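Eukaryotic translation initiation factor 4 gamma 2 (Homo sapiens, PDB 4IUL) probably acts in translation initiation as a member of the eIF4G family, binding the RNA helicase eIF4A through its HEAT-repeat MIF4G domain. Local coordinates at residues A[16-21]-A[49-54]; A[25-30]-A[67-72]. All blocks are in the same frame, centred on the assembly; numbering follows the deposited sequence.

Interaction 1: A[16-21]-A[49-54]. With SO4 (sulfate ion), chain D.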
loop_
_atom_site.group_PDB
_atom_site.type_symbol
_atom_site.label_atom_id
_atom_site.label_comp_id
_atom_site.label_asym_id
_atom_site.label_seq_id
_atom_site.Cartn_x
_atom_site.Cartn_y
_atom_site.Cartn_z
ATOM N N LYS A 16 0.351 -29.553 12.767
ATOM C CA LYS A 16 0.572 -28.950 11.457
ATOM C C LYS A 16 -0.792 -28.843 10.764
ATOM O O LYS A 16 -1.101 -27.824 10.140
ATOM C CB LYS A 16 1.533 -29.797 10.615
ATOM C CG LYS A 16 2.982 -29.840 11.111
ATOM C CD LYS A 16 3.861 -30.565 10.091
ATOM C CE LYS A 16 5.213 -30.975 10.660
ATOM N NZ LYS A 16 5.970 -29.821 11.202
ATOM N N GLU A 17 -1.611 -29.889 10.887
ATOM C CA GLU A 17 -2.954 -29.880 10.293
ATOM C C GLU A 17 -3.808 -28.769 10.912
ATOM O O GLU A 17 -4.573 -28.106 10.206
ATOM C CB GLU A 17 -3.662 -31.226 10.497
ATOM C CG GLU A 17 -3.105 -32.367 9.656
ATOM C CD GLU A 17 -3.448 -32.236 8.180
ATOM O OE1 GLU A 17 -2.621 -32.641 7.334
ATOM O OE2 GLU A 17 -4.549 -31.742 7.865
ATOM N N ARG A 18 -3.675 -28.566 12.225
ATOM C CA ARG A 18 -4.447 -27.524 12.910
ATOM C C ARG A 18 -4.073 -26.150 12.353
ATOM O O ARG A 18 -4.940 -25.315 12.100
ATOM C CB ARG A 18 -4.202 -27.559 14.433
ATOM C CG ARG A 18 -5.105 -26.574 15.236
ATOM C CD ARG A 18 -4.881 -26.670 16.760
ATOM N NE ARG A 18 -3.567 -26.166 17.152
ATOM C CZ ARG A 18 -3.295 -24.894 17.444
ATOM N NH1 ARG A 18 -4.253 -23.969 17.408
ATOM N NH2 ARG A 18 -2.047 -24.538 17.736
ATOM N N HIS A 19 -2.777 -25.925 12.159
ATOM C CA HIS A 19 -2.297 -24.658 11.614
ATOM C C HIS A 19 -2.822 -24.464 10.193
ATOM O O HIS A 19 -3.282 -23.374 9.842
ATOM C CB HIS A 19 -0.763 -24.624 11.616
ATOM C CG HIS A 19 -0.167 -24.366 12.966
ATOM N ND1 HIS A 19 1.088 -24.809 13.322
ATOM C CD2 HIS A 19 -0.655 -23.708 14.046
ATOM C CE1 HIS A 19 1.347 -24.440 14.565
ATOM N NE2 HIS A 19 0.305 -23.770 15.027
ATOM N N ASP A 20 -2.761 -25.516 9.377
ATOM C CA ASP A 20 -3.237 -25.415 8.004
ATOM C C ASP A 20 -4.743 -25.166 7.889
ATOM O O ASP A 20 -5.181 -24.462 6.979
ATOM C CB ASP A 20 -2.834 -26.661 7.211
ATOM C CG ASP A 20 -1.314 -26.814 7.105
ATOM O OD1 ASP A 20 -0.597 -25.799 7.247
ATOM O OD2 ASP A 20 -0.837 -27.944 6.875
ATOM N N ALA A 21 -5.538 -25.727 8.802
ATOM C CA ALA A 21 -6.988 -25.509 8.771
ATOM C C ALA A 21 -7.324 -24.057 9.150
ATOM O O ALA A 21 -8.299 -23.486 8.650
ATOM C CB ALA A 21 -7.706 -26.476 9.719
ATOM N N GLY A 49 -6.877 -15.570 14.710
ATOM C CA GLY A 49 -5.637 -15.198 14.050
ATOM C C GLY A 49 -4.559 -14.454 14.814
ATOM O O GLY A 49 -3.742 -13.781 14.194
ATOM N N VAL A 50 -4.522 -14.570 16.136
ATOM C CA VAL A 50 -3.495 -13.873 16.909
ATOM C C VAL A 50 -2.820 -14.790 17.919
ATOM O O VAL A 50 -2.037 -14.350 18.755
ATOM C CB VAL A 50 -4.082 -12.655 17.664
ATOM C CG1 VAL A 50 -4.697 -11.685 16.685
ATOM C CG2 VAL A 50 -5.118 -13.117 18.675
ATOM N N GLU A 51 -3.124 -16.074 17.821
ATOM C CA GLU A 51 -2.584 -17.087 18.719
ATOM C C GLU A 51 -1.068 -17.065 18.959
ATOM O O GLU A 51 -0.627 -17.204 20.089
ATOM C CB GLU A 51 -2.992 -18.462 18.197
ATOM C CG GLU A 51 -2.634 -19.614 19.104
ATOM C CD GLU A 51 -2.845 -20.956 18.431
ATOM O OE1 GLU A 51 -3.950 -21.197 17.898
ATOM O OE2 GLU A 51 -1.901 -21.768 18.435
ATOM N N SER A 52 -0.273 -16.910 17.900
ATOM C CA SER A 52 1.193 -16.913 18.034
ATOM C C SER A 52 1.912 -16.248 16.861
ATOM O O SER A 52 1.280 -15.783 15.915
ATOM C CB SER A 52 1.704 -18.351 18.157
ATOM O OG SER A 52 1.535 -19.047 16.934
ATOM N N LYS A 53 3.239 -16.227 16.915
ATOM C CA LYS A 53 4.019 -15.620 15.846
ATOM C C LYS A 53 3.754 -16.309 14.507
ATOM O O LYS A 53 3.508 -15.652 13.492
ATOM C CB LYS A 53 5.525 -15.671 16.172
ATOM C CG LYS A 53 6.405 -15.043 15.081
ATOM C CD LYS A 53 7.782 -14.581 15.591
ATOM C CE LYS A 53 8.716 -15.746 15.885
ATOM N NZ LYS A 53 10.125 -15.302 16.117
ATOM N N LEU A 54 3.810 -17.635 14.517
ATOM C CA LEU A 54 3.593 -18.440 13.318
ATOM C C LEU A 54 2.249 -18.137 12.652
ATOM O O LEU A 54 2.176 -17.961 11.439
ATOM C CB LEU A 54 3.690 -19.927 13.677
ATOM C CG LEU A 54 3.530 -20.929 12.530
ATOM C CD1 LEU A 54 4.315 -22.202 12.855
ATOM C CD2 LEU A 54 2.041 -21.225 12.297
HETATM S S SO4 D . 11.176 -13.861 12.802
HETATM O O1 SO4 D . 12.611 -13.802 12.467
HETATM O O2 SO4 D . 10.921 -13.073 14.020
HETATM O O3 SO4 D . 10.396 -13.309 11.683
HETATM O O4 SO4 D . 10.783 -15.263 13.037
HETATM O O HOH W 1 0.720 -21.844 17.438
#
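Arg18 and Glu51 form a surface salt bridge, and His19 and Leu54 a small CH-pi contact, where the first turns of helix 13-31 meet the loop leading into helix 53-69. The guanidinium meets the carboxylate end-on, one nitrogen to each oxygen. Arg18 NH1 donates to Glu51 OE1 at 2.8 Å, and Arg18 NH2 reaches Glu51 OE2 at 2.9 Å. Both oxygens are met on their syn sides; the two flat groups are nearly coplanar, 16° between planes, and both bonds run close to linear. Arg18 gets there by bending at chi3 (69°), while Glu51 comes from the opposite direction as an extended chain. Glu15, one turn back, also pairs with Arg18 NH2, so this nitrogen is shared by two acids.

Next to this pair, Leu54 lays CD2 over the centre of one face of the His19 imidazole, 3.8 Å from the ring centroid and 7° off the normal. A water joins three polar groups here: it donates to Glu51 OE2 at 2.8 Å and bonds His19 NE2 at 3.1 Å and Ser52 OG at 3.0 Å. Ser52 is the N-cap of helix 53-69. On that helix's first turn, Lys53 NZ holds a sulfate, probably from the crystallisation liquor, with Lys57 and Arg110. Such a seam, where a helix runs beside the start of the next helix but one, belongs to the stacked helices of a HEAT-repeat MIF4G domain.

Interaction 2: A[25-30]-A[67-72]; sequences KVRGIL and ALEEPK. With SO4 (sulfate ion), chain C.
Helix 13-31 is tied to the end of helix 53-69 in this HEAT-repeat domain by a surface salt bridge between Arg27 and Glu69. Arg27 points the end of its guanidinium at a single oxygen: NH1 and NH2 both donate to Glu69 OE1, each at 3.2 Å. The N-H...O angles of 148° and 151° show two bent, rather long bonds sharing one acceptor. OE1 lies in the guanidinium plane, but the carboxylate is turned 71° from that plane, a turn that leaves Glu69 OE2 4.0 Å from Arg27 NH2, without a bond to it across this contact.

The other edge of the guanidinium is taken by a sulfate, probably from the crystallisation liquor. Arg27 NE donates to its O2 at 2.9 Å and Arg27 NH2 to its O1 at 2.8 Å, with a weak bond from NE to O1. NH2 therefore serves both anions, and with partners along two edges the flat group is probably well fixed in rotation. The chain bends at chi2 and is extended from there to the guanidinium, which brings its end to Glu69.

Beneath this polar bridge the same helices meet through apolar side chains: Val26 and Leu30 lie on Leu62, and Leu30 also on Ile63, while Ile29 turns to helix 38-48. Here a surface salt bridge flanks the apolar interface of two neighbouring helices in an all-helical HEAT-repeat fold.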
loop_
_atom_site.group_PDB
_atom_site.type_symbol
_atom_site.label_atom_id
_atom_site.label_comp_id
_atom_site.label_asym_id
_atom_site.label_seq_id
_atom_site.Cartn_x
_atom_site.Cartn_y
_atom_site.Cartn_z
ATOM N N LYS A 25 -9.280 -21.235 6.882
ATOM C CA LYS A 25 -10.395 -20.476 7.450
ATOM C C LYS A 25 -10.194 -18.972 7.261
ATOM O O LYS A 25 -11.144 -18.240 6.967
ATOM C CB LYS A 25 -10.529 -20.785 8.936
ATOM C CG LYS A 25 -11.707 -20.121 9.619
ATOM C CD LYS A 25 -11.703 -20.508 11.093
ATOM C CE LYS A 25 -13.099 -20.691 11.660
ATOM N NZ LYS A 25 -13.002 -21.283 13.021
ATOM N N VAL A 26 -8.958 -18.508 7.434
ATOM C CA VAL A 26 -8.671 -17.088 7.270
ATOM C C VAL A 26 -8.958 -16.649 5.839
ATOM O O VAL A 26 -9.519 -15.572 5.613
ATOM C CB VAL A 26 -7.207 -16.764 7.637
ATOM C CG1 VAL A 26 -6.868 -15.327 7.241
ATOM C CG2 VAL A 26 -7.009 -16.943 9.134
ATOM N N ARG A 27 -8.579 -17.488 4.878
ATOM C CA ARG A 27 -8.816 -17.202 3.468
ATOM C C ARG A 27 -10.318 -17.040 3.205
ATOM O O ARG A 27 -10.733 -16.118 2.503
ATOM C CB ARG A 27 -8.243 -18.328 2.592
ATOM C CG ARG A 27 -8.567 -18.204 1.103
ATOM C CD ARG A 27 -8.110 -16.871 0.521
ATOM N NE ARG A 27 -8.394 -16.761 -0.911
ATOM C CZ ARG A 27 -8.080 -15.705 -1.663
ATOM N NH1 ARG A 27 -7.465 -14.657 -1.126
ATOM N NH2 ARG A 27 -8.389 -15.691 -2.954
ATOM N N GLY A 28 -11.125 -17.942 3.759
ATOM C CA GLY A 28 -12.568 -17.849 3.584
ATOM C C GLY A 28 -13.104 -16.523 4.117
ATOM O O GLY A 28 -13.866 -15.834 3.443
ATOM N N ILE A 29 -12.697 -16.166 5.332
ATOM C CA ILE A 29 -13.111 -14.914 5.961
ATOM C C ILE A 29 -12.785 -13.705 5.074
ATOM O O ILE A 29 -13.627 -12.831 4.858
ATOM C CB ILE A 29 -12.408 -14.740 7.327
ATOM C CG1 ILE A 29 -12.903 -15.811 8.300
ATOM C CG2 ILE A 29 -12.671 -13.348 7.886
ATOM C CD1 ILE A 29 -12.231 -15.770 9.657
ATOM N N LEU A 30 -11.558 -13.653 4.565
ATOM C CA LEU A 30 -11.147 -12.553 3.711
ATOM C C LEU A 30 -11.992 -12.504 2.444
ATOM O O LEU A 30 -12.312 -11.421 1.949
ATOM C CB LEU A 30 -9.670 -12.698 3.330
ATOM C CG LEU A 30 -8.636 -12.546 4.445
ATOM C CD1 LEU A 30 -7.246 -12.841 3.890
ATOM C CD2 LEU A 30 -8.697 -11.137 5.012
ATOM N N ALA A 67 -5.463 -8.156 -0.730
ATOM C CA ALA A 67 -5.410 -6.729 -1.046
ATOM C C ALA A 67 -4.971 -6.474 -2.484
ATOM O O ALA A 67 -5.531 -5.612 -3.166
ATOM C CB ALA A 67 -4.471 -5.995 -0.070
ATOM N N LEU A 68 -3.967 -7.208 -2.954
ATOM C CA LEU A 68 -3.519 -7.017 -4.325
ATOM C C LEU A 68 -4.435 -7.671 -5.362
ATOM O O LEU A 68 -4.280 -7.434 -6.560
ATOM C CB LEU A 68 -2.075 -7.488 -4.496
ATOM C CG LEU A 68 -1.068 -6.358 -4.224
ATOM C CD1 LEU A 68 -1.151 -5.925 -2.767
ATOM C CD2 LEU A 68 0.332 -6.816 -4.558
ATOM N N GLU A 69 -5.390 -8.480 -4.905
ATOM C CA GLU A 69 -6.334 -9.105 -5.821
ATOM C C GLU A 69 -7.542 -8.172 -5.984
ATOM O O GLU A 69 -8.126 -8.093 -7.060
ATOM C CB GLU A 69 -6.794 -10.475 -5.296
ATOM C CG GLU A 69 -5.642 -11.431 -4.981
ATOM C CD GLU A 69 -6.095 -12.819 -4.555
ATOM O OE1 GLU A 69 -7.089 -12.949 -3.810
ATOM O OE2 GLU A 69 -5.439 -13.795 -4.955
ATOM N N GLU A 70 -7.897 -7.458 -4.917
ATOM C CA GLU A 70 -9.029 -6.527 -4.940
ATOM C C GLU A 70 -8.630 -5.153 -4.367
ATOM O O GLU A 70 -9.129 -4.741 -3.317
ATOM C CB GLU A 70 -10.185 -7.092 -4.111
ATOM C CG GLU A 70 -10.573 -8.527 -4.426
ATOM C CD GLU A 70 -11.125 -8.706 -5.835
ATOM O OE1 GLU A 70 -11.941 -7.859 -6.272
ATOM O OE2 GLU A 70 -10.753 -9.702 -6.497
ATOM N N PRO A 71 -7.735 -4.424 -5.057
ATOM C CA PRO A 71 -7.287 -3.106 -4.589
ATOM C C PRO A 71 -8.399 -2.106 -4.282
ATOM O O PRO A 71 -8.169 -1.112 -3.586
ATOM C CB PRO A 71 -6.357 -2.634 -5.709
ATOM C CG PRO A 71 -6.879 -3.346 -6.916
ATOM C CD PRO A 71 -7.166 -4.724 -6.383
ATOM N N LYS A 72 -9.602 -2.372 -4.788
ATOM C CA LYS A 72 -10.742 -1.491 -4.545
ATOM C C LYS A 72 -11.062 -1.450 -3.062
ATOM O O LYS A 72 -11.623 -0.477 -2.566
ATOM C CB LYS A 72 -11.973 -1.969 -5.324
ATOM C CG LYS A 72 -11.846 -1.792 -6.829
ATOM C CD LYS A 72 -13.045 -2.347 -7.594
ATOM C CE LYS A 72 -12.840 -2.186 -9.098
ATOM N NZ LYS A 72 -13.951 -2.772 -9.903
HETATM S S SO4 C . -9.962 -19.179 -3.262
HETATM O O1 SO4 C . -10.160 -17.752 -3.572
HETATM O O2 SO4 C . -9.142 -19.316 -2.043
HETATM O O3 SO4 C . -11.273 -19.819 -3.048
HETATM O O4 SO4 C . -9.270 -19.831 -4.388
#

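Interactions 1 and 2 join the same two helices, 13-31 and 53-69, at places whose centres lie 18 Å apart. Along the chain the segments alternate, 16-21, 25-30, 49-54, 67-72, so both helices are followed in the same sense: the early turns of helix 13-31 meet the start of helix 53-69, and its later turns meet that helix's end. Helix 38-48 intervenes in sequence. Interaction 1 is the more peripheral, 25 Å from the centre of the chain against 14 Å for interaction 2. Together the two surface salt bridges pin helix 13-31 to helix 53-69 near both ends of their shared run.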